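PDB 4KKI: transcobalamin-1 from Homo sapiens, which binds vitamin B12 with femtomolar affinity and protects it from the acid of the stomach. Local coordinates for residues V350-G355 with Y418-G423; S356-V361 with W402-G407; Y338-N343 with T387-L392; F375-E378 with G383-I386. One frame throughout, in Å; residues are numbered along the deposited sequence.

Interaction 1 of 4, residues V350-G355 with Y418-G423; sequences VTVLNG and YVVRNG. With NAG (2-acetamido-2-deoxy-beta-D-glucopyranose), chain G; NAG (2-acetamido-2-deoxy-beta-D-glucopyranose), chain C.
Val352 and Val420 make the buried, better packed half of this contact, a light van der Waals touch of methyls with Val352 CG2 4.3 Å from Val420 CG2. Val352 sits near the end of strand 345-353, where a beta-branched side chain fits the extended backbone, and its CB points toward the loop 418-423. Two residues back, Val350 rests on Val336 of strand 333-341 and on Val361 of helix 358-368.

The other half is open to solvent. Here Gly355 CA approaches Val419 CG1 at 3.9 Å, the methyl that stands anti to the backbone N (chi1 179°) and so reaches across to the turn. At Gly355 phi is +83°, and a CB would be pressed against the carbonyl O of the preceding residue, so glycine suits the bend that follows the strand. A water joins the backbones here, weakly accepting from Gly355 N at 2.9 Å and donating to Val420 O; the second bond is suspiciously short, so the exact position of the water is doubtful. Beside this turn Asn354 ND2 is covalently bound to C1 of an N-acetylglucosamine. Further back along the strand, Thr351 OG1 donates to O7 of another sugar across 2.8 Å.

With no direct hydrogen bond between the two segments, the chemistry divides plainly: dispersion between valines on the inner side, a methyl contact and one water bridge outside. This implies a modest, hydrated closure at a glycan-bearing surface, set apart from cyanocobalamin, which lies about 12 Å from the side chain of Val419.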
loop_
_atom_site.group_PDB
_atom_site.type_symbol
_atom_site.label_atom_id
_atom_site.label_comp_id
_atom_site.label_asym_id
_atom_site.label_seq_id
_atom_site.Cartn_x
_atom_site.Cartn_y
_atom_site.Cartn_z
ATOM N N VAL A 350 12.917 -20.543 21.093
ATOM C CA VAL A 350 13.989 -19.555 21.086
ATOM C C VAL A 350 13.825 -18.569 22.236
ATOM O O VAL A 350 12.710 -18.295 22.684
ATOM C CB VAL A 350 14.082 -18.798 19.739
ATOM C CG1 VAL A 350 13.588 -19.677 18.601
ATOM C CG2 VAL A 350 13.293 -17.502 19.789
ATOM N N THR A 351 14.938 -18.048 22.719
ATOM C CA THR A 351 14.892 -17.074 23.787
ATOM C C THR A 351 15.565 -15.791 23.329
ATOM O O THR A 351 16.715 -15.796 22.910
ATOM C CB THR A 351 15.545 -17.610 25.070
ATOM O OG1 THR A 351 14.897 -18.824 25.453
ATOM C CG2 THR A 351 15.403 -16.612 26.191
ATOM N N VAL A 352 14.823 -14.697 23.402
ATOM C CA VAL A 352 15.311 -13.391 22.974
ATOM C C VAL A 352 15.078 -12.333 24.046
ATOM O O VAL A 352 14.261 -12.520 24.949
ATOM C CB VAL A 352 14.624 -12.935 21.669
ATOM C CG1 VAL A 352 15.080 -13.789 20.495
ATOM C CG2 VAL A 352 13.110 -12.987 21.820
ATOM N N LEU A 353 15.809 -11.228 23.947
ATOM C CA LEU A 353 15.621 -10.107 24.853
ATOM C C LEU A 353 14.214 -9.569 24.699
ATOM O O LEU A 353 13.672 -9.552 23.604
ATOM C CB LEU A 353 16.628 -8.998 24.556
ATOM C CG LEU A 353 18.103 -9.372 24.681
ATOM C CD1 LEU A 353 18.975 -8.466 23.830
ATOM C CD2 LEU A 353 18.543 -9.327 26.133
ATOM N N ASN A 354 13.635 -9.104 25.795
ATOM C CA ASN A 354 12.286 -8.575 25.770
ATOM C C ASN A 354 12.257 -7.379 24.839
ATOM O O ASN A 354 13.195 -6.595 24.805
ATOM C CB ASN A 354 11.891 -8.147 27.178
ATOM C CG ASN A 354 10.394 -8.037 27.371
ATOM O OD1 ASN A 354 9.606 -8.646 26.656
ATOM N ND2 ASN A 354 10.001 -7.250 28.357
ATOM N N GLY A 355 11.183 -7.248 24.074
ATOM C CA GLY A 355 11.087 -6.180 23.100
ATOM C C GLY A 355 11.783 -6.481 21.790
ATOM O O GLY A 355 11.946 -5.602 20.954
ATOM N N TYR A 418 7.404 -6.489 14.149
ATOM C CA TYR A 418 6.496 -7.161 15.071
ATOM C C TYR A 418 7.175 -7.534 16.387
ATOM O O TYR A 418 8.023 -8.425 16.429
ATOM C CB TYR A 418 5.879 -8.405 14.428
ATOM C CG TYR A 418 4.846 -9.077 15.303
ATOM C CD1 TYR A 418 3.534 -8.620 15.336
ATOM C CD2 TYR A 418 5.181 -10.163 16.103
ATOM C CE1 TYR A 418 2.584 -9.228 16.137
ATOM C CE2 TYR A 418 4.238 -10.777 16.908
ATOM C CZ TYR A 418 2.942 -10.305 16.919
ATOM O OH TYR A 418 1.999 -10.911 17.716
ATOM N N VAL A 419 6.793 -6.850 17.461
ATOM C CA VAL A 419 7.340 -7.130 18.784
ATOM C C VAL A 419 6.690 -8.378 19.373
ATOM O O VAL A 419 5.475 -8.428 19.559
ATOM C CB VAL A 419 7.137 -5.940 19.741
ATOM C CG1 VAL A 419 7.687 -6.269 21.120
ATOM C CG2 VAL A 419 7.801 -4.693 19.179
ATOM N N VAL A 420 7.508 -9.384 19.664
ATOM C CA VAL A 420 7.001 -10.674 20.117
ATOM C C VAL A 420 6.776 -10.708 21.628
ATOM O O VAL A 420 7.423 -9.978 22.379
ATOM C CB VAL A 420 7.944 -11.819 19.702
ATOM C CG1 VAL A 420 8.191 -11.769 18.203
ATOM C CG2 VAL A 420 9.259 -11.725 20.455
ATOM N N ARG A 421 5.851 -11.556 22.064
ATOM C CA ARG A 421 5.531 -11.676 23.482
ATOM C C ARG A 421 5.751 -13.099 23.982
ATOM O O ARG A 421 5.883 -14.033 23.191
ATOM C CB ARG A 421 4.091 -11.228 23.757
ATOM C CG ARG A 421 3.823 -9.755 23.446
ATOM C CD ARG A 421 2.476 -9.297 23.993
ATOM N NE ARG A 421 1.357 -10.045 23.422
ATOM C CZ ARG A 421 0.608 -9.617 22.412
ATOM N NH1 ARG A 421 0.848 -8.437 21.857
ATOM N NH2 ARG A 421 -0.389 -10.366 21.959
ATOM N N ASN A 422 5.786 -13.255 25.302
ATOM C CA ASN A 422 6.071 -14.542 25.924
ATOM C C ASN A 422 5.021 -15.606 25.618
ATOM O O ASN A 422 3.821 -15.356 25.726
ATOM C CB ASN A 422 6.206 -14.374 27.438
ATOM C CG ASN A 422 6.959 -15.518 28.086
ATOM O OD1 ASN A 422 7.907 -16.054 27.513
ATOM N ND2 ASN A 422 6.536 -15.899 29.285
ATOM N N GLY A 423 5.484 -16.793 25.238
ATOM C CA GLY A 423 4.601 -17.916 24.988
ATOM C C GLY A 423 3.864 -17.840 23.665
ATOM O O GLY A 423 2.843 -18.501 23.476
HETATM C C1 NAG G . 8.612 -7.024 28.694
HETATM C C2 NAG G . 7.755 -7.501 29.872
HETATM C C3 NAG G . 6.274 -7.315 29.583
HETATM C C4 NAG G . 6.015 -5.874 29.184
HETATM C C5 NAG G . 6.900 -5.517 28.004
HETATM C C6 NAG G . 6.672 -4.078 27.572
HETATM C C7 NAG G . 7.272 -9.679 30.835
HETATM C C8 NAG G . 7.042 -9.268 32.257
HETATM N N2 NAG G . 8.072 -8.888 30.134
HETATM O O3 NAG G . 5.508 -7.632 30.747
HETATM O O4 NAG G . 4.637 -5.700 28.838
HETATM O O5 NAG G . 8.262 -5.677 28.391
HETATM O O6 NAG G . 7.944 -3.469 27.320
HETATM O O7 NAG G . 6.765 -10.676 30.352
HETATM C C1 NAG C . 14.112 -24.473 25.463
HETATM C C2 NAG C . 15.442 -23.940 26.046
HETATM C C3 NAG C . 16.214 -24.892 26.955
HETATM C C4 NAG C . 15.276 -25.742 27.772
HETATM C C5 NAG C . 14.349 -26.461 26.823
HETATM C C6 NAG C . 13.496 -27.468 27.577
HETATM C C7 NAG C . 16.265 -22.304 24.473
HETATM C C8 NAG C . 17.341 -21.969 23.487
HETATM N N2 NAG C . 16.283 -23.545 24.939
HETATM O O3 NAG C . 17.029 -24.142 27.855
HETATM O O4 NAG C . 16.038 -26.683 28.519
HETATM O O5 NAG C . 13.494 -25.486 26.255
HETATM O O6 NAG C . 12.582 -26.777 28.433
HETATM O O7 NAG C . 15.429 -21.495 24.830
HETATM O O HOH W 1 9.756 -9.061 22.376
#

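Interaction 2 of 4, residues S356-V361 with W402-G407; sequences SVFLSV and WELLSG
The ring of Phe358, in the first turn of helix 358-368, lies against Leu404 and the backbone of Leu405 on strand 400-406. Its CG stands anti to the backbone N (chi1 -167°), which swings the ring off the helix and over to the strand.

Followed along its sequence, the strand begins with Trp402, whose part is played toward the ligand: its carbonyl O is hydrogen-bonded to N45 of cyanocobalamin. After Glu403, which takes no part in the contact with the helix, Leu404 turns its side chain toward Phe358, and its CD2 comes within 3.9 Å of Phe358 CE1, the leucine branch and the ring meeting obliquely. The same residue gives its N to O39 of cyanocobalamin, and its side chain is about 4 Å from the ligand, so one leucine serves both the helix and the pocket. Leu405 points its CB the other way, yet its carbonyl O lies at the ring's edge, near the ring plane and 4.0 Å from Phe358 CE2. Ser406 closes the strand, a polar residue fitting where burial gives way to partial exposure.

Leu411, Ala415, Leu426 and Val428 also touch the phenyl group, so a large apolar ring suits this site. The chemistry is almost wholly dispersive, with at most a weak electrostatic match between the ring's positive rim and a carbonyl oxygen, which implies that close fit rather than polar bonding seats the helix behind a corrinoid-binding strand.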
loop_
_atom_site.group_PDB
_atom_site.type_symbol
_atom_site.label_atom_id
_atom_site.label_comp_id
_atom_site.label_asym_id
_atom_site.label_seq_id
_atom_site.Cartn_x
_atom_site.Cartn_y
_atom_site.Cartn_z
ATOM N N SER A 356 12.206 -7.725 21.615
ATOM C CA SER A 356 12.818 -8.145 20.366
ATOM C C SER A 356 11.745 -8.267 19.299
ATOM O O SER A 356 10.577 -8.456 19.607
ATOM C CB SER A 356 13.529 -9.482 20.546
ATOM O OG SER A 356 14.825 -9.308 21.077
ATOM N N VAL A 357 12.139 -8.155 18.041
ATOM C CA VAL A 357 11.175 -8.297 16.961
ATOM C C VAL A 357 11.175 -9.711 16.392
ATOM O O VAL A 357 12.052 -10.518 16.704
ATOM C CB VAL A 357 11.417 -7.276 15.829
ATOM C CG1 VAL A 357 11.217 -5.859 16.347
ATOM C CG2 VAL A 357 12.808 -7.447 15.232
ATOM N N PHE A 358 10.175 -9.995 15.565
ATOM C CA PHE A 358 10.015 -11.293 14.923
ATOM C C PHE A 358 11.285 -11.705 14.171
ATOM O O PHE A 358 11.642 -12.881 14.143
ATOM C CB PHE A 358 8.817 -11.235 13.968
ATOM C CG PHE A 358 8.345 -12.579 13.481
ATOM C CD1 PHE A 358 9.025 -13.252 12.480
ATOM C CD2 PHE A 358 7.195 -13.151 14.000
ATOM C CE1 PHE A 358 8.584 -14.480 12.024
ATOM C CE2 PHE A 358 6.747 -14.380 13.546
ATOM C CZ PHE A 358 7.442 -15.042 12.554
ATOM N N LEU A 359 11.963 -10.730 13.569
ATOM C CA LEU A 359 13.186 -10.996 12.815
ATOM C C LEU A 359 14.314 -11.505 13.713
ATOM O O LEU A 359 15.104 -12.359 13.309
ATOM C CB LEU A 359 13.642 -9.742 12.068
ATOM C CG LEU A 359 14.862 -9.883 11.156
ATOM C CD1 LEU A 359 14.596 -10.904 10.063
ATOM C CD2 LEU A 359 15.241 -8.537 10.553
ATOM N N SER A 360 14.389 -10.971 14.929
ATOM C CA SER A 360 15.411 -11.384 15.882
ATOM C C SER A 360 15.255 -12.863 16.227
ATOM O O SER A 360 16.243 -13.581 16.390
ATOM C CB SER A 360 15.345 -10.527 17.149
ATOM O OG SER A 360 15.553 -9.158 16.846
ATOM N N VAL A 361 14.007 -13.309 16.330
ATOM C CA VAL A 361 13.703 -14.712 16.579
ATOM C C VAL A 361 14.245 -15.578 15.449
ATOM O O VAL A 361 14.891 -16.601 15.690
ATOM C CB VAL A 361 12.183 -14.938 16.721
ATOM C CG1 VAL A 361 11.852 -16.424 16.705
ATOM C CG2 VAL A 361 11.667 -14.281 17.994
ATOM N N TRP A 402 6.169 -16.513 1.734
ATOM C CA TRP A 402 6.309 -16.861 3.142
ATOM C C TRP A 402 5.402 -15.975 3.989
ATOM O O TRP A 402 5.469 -14.747 3.914
ATOM C CB TRP A 402 7.765 -16.735 3.595
ATOM C CG TRP A 402 8.681 -17.744 2.965
ATOM C CD1 TRP A 402 9.531 -17.540 1.915
ATOM C CD2 TRP A 402 8.835 -19.117 3.341
ATOM N NE1 TRP A 402 10.204 -18.698 1.616
ATOM C CE2 TRP A 402 9.794 -19.685 2.480
ATOM C CE3 TRP A 402 8.253 -19.926 4.326
ATOM C CZ2 TRP A 402 10.188 -21.018 2.569
ATOM C CZ3 TRP A 402 8.645 -21.252 4.414
ATOM C CH2 TRP A 402 9.602 -21.785 3.540
ATOM N N GLU A 403 4.551 -16.608 4.789
ATOM C CA GLU A 403 3.580 -15.892 5.609
ATOM C C GLU A 403 3.986 -15.914 7.078
ATOM O O GLU A 403 4.412 -16.945 7.599
ATOM C CB GLU A 403 2.193 -16.510 5.434
ATOM C CG GLU A 403 1.078 -15.786 6.164
ATOM C CD GLU A 403 -0.245 -16.525 6.075
ATOM O OE1 GLU A 403 -1.297 -15.900 6.323
ATOM O OE2 GLU A 403 -0.231 -17.735 5.759
ATOM N N LEU A 404 3.856 -14.771 7.742
ATOM C CA LEU A 404 4.204 -14.665 9.154
ATOM C C LEU A 404 2.952 -14.779 10.017
ATOM O O LEU A 404 1.967 -14.076 9.790
ATOM C CB LEU A 404 4.914 -13.340 9.429
ATOM C CG LEU A 404 6.063 -12.977 8.486
ATOM C CD1 LEU A 404 6.707 -11.676 8.928
ATOM C CD2 LEU A 404 7.098 -14.098 8.406
ATOM N N LEU A 405 2.988 -15.673 11.003
ATOM C CA LEU A 405 1.822 -15.904 11.852
ATOM C C LEU A 405 2.165 -15.979 13.334
ATOM O O LEU A 405 3.282 -16.329 13.715
ATOM C CB LEU A 405 1.084 -17.182 11.438
ATOM C CG LEU A 405 0.562 -17.282 10.003
ATOM C CD1 LEU A 405 1.586 -17.977 9.123
ATOM C CD2 LEU A 405 -0.777 -18.001 9.951
ATOM N N SER A 406 1.186 -15.647 14.166
ATOM C CA SER A 406 1.306 -15.826 15.605
ATOM C C SER A 406 0.021 -16.444 16.133
ATOM O O SER A 406 -1.039 -15.821 16.088
ATOM C CB SER A 406 1.573 -14.492 16.301
ATOM O OG SER A 406 1.621 -14.657 17.708
ATOM N N GLY A 407 0.117 -17.675 16.624
ATOM C CA GLY A 407 -1.049 -18.381 17.115
ATOM C C GLY A 407 -2.009 -18.708 15.990
ATOM O O GLY A 407 -3.227 -18.732 16.180
#

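Interaction 3 of 4, residues Y338-N343 with T387-L392; sequences YSVRIN and TCIQGL. With NAG (2-acetamido-2-deoxy-beta-D-glucopyranose), chain B.
A type I' turn from Ile389 to Leu392, the tip of a two-residue beta hairpin, faces the end of strand 333-341 and the residue after it, through Val340 and Ile342. The turn is closed by Ile389 N to Leu392 O at 3.0 Å and Leu392 N to Ile389 O at 2.8 Å. Gln390 and Gly391 between them both have positive phi, which glycine adopts readily.

On the buried side Val340 CG1 meets Ile389 CG2 at 4.0 Å, beta-branched residues serving each strand. Further out, Ile342 and Leu392 reach toward one another tip to tip, Ile342 CG2 lying 3.7 Å from Leu392 CD2. The contact thereby joins the two sheets of the C-terminal beta domain, the mixed sheet giving strand 333-341 and the antiparallel one the hairpin, whose strands are tied by the Cys388-Cys393 disulfide.

Ile342 has a second branch in play: CG1, anti to the carbonyl carbon (chi1 -51°), carries CD1 to 3.6 Å from Gln390 OE1. The extended Gln390 side chain puts its amide there, and NE2 is hydrogen-bonded to Ile372 O. Asn343 ND2 is covalently bound to C1 of an N-acetylglucosamine, whose acetamide methyl C8 settles 3.7 Å from Ile342 CG2 and 3.9 Å from Leu392 CD2. An alanine in place of Ile342 is likely to leave Leu392 CD2 and the sugar methyl without their apolar partner and open a gap beside the turn.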
loop_
_atom_site.group_PDB
_atom_site.type_symbol
_atom_site.label_atom_id
_atom_site.label_comp_id
_atom_site.label_asym_id
_atom_site.label_seq_id
_atom_site.Cartn_x
_atom_site.Cartn_y
_atom_site.Cartn_z
ATOM N N TYR A 338 8.859 -20.949 17.971
ATOM C CA TYR A 338 9.135 -20.598 16.581
ATOM C C TYR A 338 9.125 -21.817 15.668
ATOM O O TYR A 338 9.872 -22.772 15.882
ATOM C CB TYR A 338 10.482 -19.885 16.469
ATOM C CG TYR A 338 10.878 -19.523 15.055
ATOM C CD1 TYR A 338 10.212 -18.521 14.361
ATOM C CD2 TYR A 338 11.929 -20.173 14.418
ATOM C CE1 TYR A 338 10.574 -18.181 13.073
ATOM C CE2 TYR A 338 12.298 -19.840 13.129
ATOM C CZ TYR A 338 11.618 -18.841 12.461
ATOM O OH TYR A 338 11.980 -18.501 11.179
ATOM N N SER A 339 8.283 -21.773 14.643
ATOM C CA SER A 339 8.175 -22.887 13.711
ATOM C C SER A 339 8.247 -22.433 12.257
ATOM O O SER A 339 7.804 -21.337 11.912
ATOM C CB SER A 339 6.886 -23.675 13.960
ATOM O OG SER A 339 5.742 -22.874 13.729
ATOM N N VAL A 340 8.820 -23.284 11.413
ATOM C CA VAL A 340 8.850 -23.045 9.976
ATOM C C VAL A 340 8.079 -24.150 9.269
ATOM O O VAL A 340 8.519 -25.299 9.240
ATOM C CB VAL A 340 10.289 -23.011 9.433
ATOM C CG1 VAL A 340 10.280 -22.918 7.913
ATOM C CG2 VAL A 340 11.063 -21.847 10.042
ATOM N N ARG A 341 6.923 -23.803 8.712
ATOM C CA ARG A 341 6.075 -24.784 8.042
ATOM C C ARG A 341 6.149 -24.685 6.518
ATOM O O ARG A 341 5.913 -23.627 5.937
ATOM C CB ARG A 341 4.623 -24.663 8.515
ATOM C CG ARG A 341 3.615 -25.382 7.626
ATOM C CD ARG A 341 2.230 -25.436 8.259
ATOM N NE ARG A 341 2.124 -26.517 9.237
ATOM C CZ ARG A 341 2.135 -26.341 10.554
ATOM N NH1 ARG A 341 2.234 -25.122 11.063
ATOM N NH2 ARG A 341 2.039 -27.388 11.363
ATOM N N ILE A 342 6.487 -25.806 5.889
ATOM C CA ILE A 342 6.479 -25.928 4.437
ATOM C C ILE A 342 5.449 -26.994 4.083
ATOM O O ILE A 342 4.301 -26.685 3.762
ATOM C CB ILE A 342 7.869 -26.327 3.916
ATOM C CG1 ILE A 342 8.929 -25.393 4.505
ATOM C CG2 ILE A 342 7.906 -26.310 2.394
ATOM C CD1 ILE A 342 10.323 -25.628 3.984
ATOM N N ASN A 343 5.870 -28.250 4.148
ATOM C CA ASN A 343 4.944 -29.372 4.208
ATOM C C ASN A 343 5.062 -29.940 5.607
ATOM O O ASN A 343 4.100 -29.965 6.376
ATOM C CB ASN A 343 5.305 -30.431 3.172
ATOM C CG ASN A 343 4.731 -30.126 1.807
ATOM O OD1 ASN A 343 3.545 -29.812 1.678
ATOM N ND2 ASN A 343 5.567 -30.206 0.778
ATOM N N THR A 387 12.221 -13.564 1.721
ATOM C CA THR A 387 12.082 -14.108 0.374
ATOM C C THR A 387 12.305 -15.613 0.341
ATOM O O THR A 387 11.557 -16.345 -0.309
ATOM C CB THR A 387 13.063 -13.441 -0.611
ATOM O OG1 THR A 387 14.409 -13.663 -0.175
ATOM C CG2 THR A 387 12.805 -11.941 -0.696
ATOM N N CYS A 388 13.338 -16.074 1.039
ATOM C CA CYS A 388 13.698 -17.486 1.002
ATOM C C CYS A 388 13.982 -18.051 2.386
ATOM O O CYS A 388 14.530 -17.366 3.250
ATOM C CB CYS A 388 14.926 -17.709 0.114
ATOM S SG CYS A 388 14.900 -16.870 -1.487
ATOM N N ILE A 389 13.596 -19.306 2.584
ATOM C CA ILE A 389 14.009 -20.087 3.744
ATOM C C ILE A 389 14.404 -21.475 3.253
ATOM O O ILE A 389 13.692 -22.070 2.442
ATOM C CB ILE A 389 12.884 -20.206 4.789
ATOM C CG1 ILE A 389 12.492 -18.825 5.313
ATOM C CG2 ILE A 389 13.313 -21.100 5.942
ATOM C CD1 ILE A 389 11.466 -18.861 6.412
ATOM N N GLN A 390 15.545 -21.974 3.726
ATOM C CA GLN A 390 16.073 -23.278 3.314
ATOM C C GLN A 390 16.298 -23.371 1.806
ATOM O O GLN A 390 16.189 -24.448 1.220
ATOM C CB GLN A 390 15.147 -24.416 3.756
ATOM C CG GLN A 390 14.980 -24.566 5.255
ATOM C CD GLN A 390 14.076 -25.730 5.619
ATOM O OE1 GLN A 390 13.692 -26.523 4.759
ATOM N NE2 GLN A 390 13.731 -25.836 6.895
ATOM N N GLY A 391 16.602 -22.239 1.178
ATOM C CA GLY A 391 16.797 -22.203 -0.260
ATOM C C GLY A 391 15.490 -22.179 -1.031
ATOM O O GLY A 391 15.487 -22.068 -2.257
ATOM N N LEU A 392 14.375 -22.288 -0.314
ATOM C CA LEU A 392 13.056 -22.219 -0.932
ATOM C C LEU A 392 12.583 -20.771 -0.999
ATOM O O LEU A 392 12.236 -20.171 0.019
ATOM C CB LEU A 392 12.049 -23.078 -0.162
ATOM C CG LEU A 392 10.591 -22.993 -0.623
ATOM C CD1 LEU A 392 10.445 -23.438 -2.074
ATOM C CD2 LEU A 392 9.692 -23.815 0.288
HETATM C C1 NAG B . 4.804 -30.397 -0.427
HETATM C C2 NAG B . 5.891 -29.921 -1.388
HETATM C C3 NAG B . 5.667 -30.374 -2.828
HETATM C C4 NAG B . 5.171 -31.812 -2.911
HETATM C C5 NAG B . 4.025 -32.039 -1.936
HETATM C C6 NAG B . 3.530 -33.479 -1.992
HETATM C C7 NAG B . 7.114 -27.838 -1.543
HETATM C C8 NAG B . 7.157 -26.381 -1.190
HETATM N N2 NAG B . 5.963 -28.471 -1.349
HETATM O O3 NAG B . 6.881 -30.252 -3.537
HETATM O O4 NAG B . 4.716 -32.069 -4.221
HETATM O O5 NAG B . 4.466 -31.752 -0.629
HETATM O O6 NAG B . 2.200 -33.538 -1.523
HETATM O O7 NAG B . 8.108 -28.399 -1.999
#

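Interaction 4 of 4, residues F375-E378 with G383-I386; sequences FTME and GPYI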
loop_
_atom_site.group_PDB
_atom_site.type_symbol
_atom_site.label_atom_id
_atom_site.label_comp_id
_atom_site.label_asym_id
_atom_site.label_seq_id
_atom_site.Cartn_x
_atom_site.Cartn_y
_atom_site.Cartn_z
ATOM N N PHE A 375 17.686 -18.428 6.451
ATOM C CA PHE A 375 16.757 -17.709 5.589
ATOM C C PHE A 375 17.426 -16.608 4.778
ATOM O O PHE A 375 18.542 -16.183 5.077
ATOM C CB PHE A 375 15.595 -17.129 6.407
ATOM C CG PHE A 375 15.992 -15.997 7.315
ATOM C CD1 PHE A 375 16.534 -16.249 8.566
ATOM C CD2 PHE A 375 15.810 -14.679 6.922
ATOM C CE1 PHE A 375 16.895 -15.208 9.405
ATOM C CE2 PHE A 375 16.169 -13.635 7.756
ATOM C CZ PHE A 375 16.712 -13.900 8.999
ATOM N N THR A 376 16.725 -16.156 3.744
ATOM C CA THR A 376 17.186 -15.052 2.920
ATOM C C THR A 376 16.172 -13.916 2.970
ATOM O O THR A 376 14.987 -14.113 2.701
ATOM C CB THR A 376 17.386 -15.479 1.455
ATOM O OG1 THR A 376 18.340 -16.547 1.390
ATOM C CG2 THR A 376 17.881 -14.309 0.619
ATOM N N MET A 377 16.642 -12.727 3.328
ATOM C CA MET A 377 15.785 -11.555 3.360
ATOM C C MET A 377 16.316 -10.461 2.448
ATOM O O MET A 377 17.522 -10.346 2.231
ATOM C CB MET A 377 15.661 -11.018 4.784
ATOM C CG MET A 377 16.991 -10.711 5.439
ATOM S SD MET A 377 16.840 -9.418 6.681
ATOM C CE MET A 377 16.557 -7.995 5.627
ATOM N N GLU A 378 15.405 -9.656 1.916
ATOM C CA GLU A 378 15.784 -8.506 1.111
ATOM C C GLU A 378 15.241 -7.231 1.743
ATOM O O GLU A 378 14.161 -7.230 2.335
ATOM C CB GLU A 378 15.270 -8.657 -0.322
ATOM C CG GLU A 378 15.830 -9.866 -1.058
ATOM C CD GLU A 378 15.350 -9.949 -2.494
ATOM O OE1 GLU A 378 14.888 -8.919 -3.027
ATOM O OE2 GLU A 378 15.432 -11.045 -3.089
ATOM N N GLY A 383 10.575 -2.426 4.730
ATOM C CA GLY A 383 11.513 -3.006 5.672
ATOM C C GLY A 383 11.985 -4.375 5.224
ATOM O O GLY A 383 11.907 -4.699 4.039
ATOM N N PRO A 384 12.484 -5.183 6.171
ATOM C CA PRO A 384 12.968 -6.544 5.905
ATOM C C PRO A 384 11.860 -7.456 5.390
ATOM O O PRO A 384 10.853 -7.653 6.069
ATOM C CB PRO A 384 13.443 -7.024 7.282
ATOM C CG PRO A 384 13.725 -5.774 8.044
ATOM C CD PRO A 384 12.704 -4.785 7.571
ATOM N N TYR A 385 12.052 -8.006 4.197
ATOM C CA TYR A 385 11.076 -8.898 3.591
ATOM C C TYR A 385 11.683 -10.288 3.437
ATOM O O TYR A 385 12.782 -10.434 2.904
ATOM C CB TYR A 385 10.634 -8.355 2.228
ATOM C CG TYR A 385 9.613 -9.212 1.511
ATOM C CD1 TYR A 385 8.260 -9.119 1.819
ATOM C CD2 TYR A 385 10.000 -10.107 0.522
ATOM C CE1 TYR A 385 7.322 -9.900 1.166
ATOM C CE2 TYR A 385 9.069 -10.894 -0.137
ATOM C CZ TYR A 385 7.730 -10.784 0.188
ATOM O OH TYR A 385 6.799 -11.562 -0.462
ATOM N N ILE A 386 10.967 -11.305 3.912
ATOM C CA ILE A 386 11.454 -12.681 3.843
ATOM C C ILE A 386 11.163 -13.303 2.481
ATOM O O ILE A 386 10.006 -13.542 2.128
ATOM C CB ILE A 386 10.834 -13.563 4.945
ATOM C CG1 ILE A 386 10.998 -12.905 6.317
ATOM C CG2 ILE A 386 11.457 -14.954 4.928
ATOM C CD1 ILE A 386 12.431 -12.553 6.661
#
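The phenyl ring of Phe375 receives Ile386 CD1 obliquely, with the methyl 4.0 Å from Phe375 CD2, while Leu359 and Met362 of helix 358-368 also touch this side chain. The pyrrolidine ring of Pro384 offers CB to Met377 CE at 3.7 Å; the two side chains lie side by side and point the same way. The third ring, that of Tyr385, leads away from strand 375-379, and its side chain comes within about 3 Å of cyanocobalamin. Only its base faces back, with Tyr385 CB 3.7 Å from Glu378 O.

Strands 375-379 and 384-389 form an antiparallel beta hairpin. Glu378 and Tyr385 are its hydrogen-bonded pair here: Glu378 N donates to Tyr385 O at 2.9 Å and 162°, in the carbonyl plane, and Tyr385 N returns an equally long bond to Glu378 O. Met377 and Ile386 make the neighbouring non-hydrogen-bonded pair, from which Met377 CA offers a CA-H...O contact of 3.2 Å to Tyr385 O. At Gly383 a CB would clash with Pro384 CD and the preceding carbonyl O, so glycine suits.

Met377 has CG between its backbone N and carbonyl carbon (chi1 55°), and the flexible chain then bends to lay CE on the proline. Its CB meets Ile386 CD1. Glu378 forms a salt bridge to Arg380, and Ile386 O is hydrogen-bonded to N45 of the ligand.

All four contacts lie in the C-terminal beta domain, but at different depths. Interaction 2 is buried throughout and interaction 4 partly, and both border the corrinoid; interactions 1 and 3 each run from apolar interior to a surface carrying N-acetylglucosamine. Interactions 1, 2 and 3 all reach the mixed sheet, whereas 3 and 4 share strand 384-389, where Thr387 and Cys388 face Thr376 in a classic beta bulge. Interaction 2 is joined to interaction 1 by Tyr418 O with Phe358 N, a probable hydrogen bond, and to interaction 3 by Trp402 NE1 with Leu392 O. Direct backbone hydrogen bonds link the segments of interaction 4 alone; the others rely on side-chain packing, aided in interaction 1 by water.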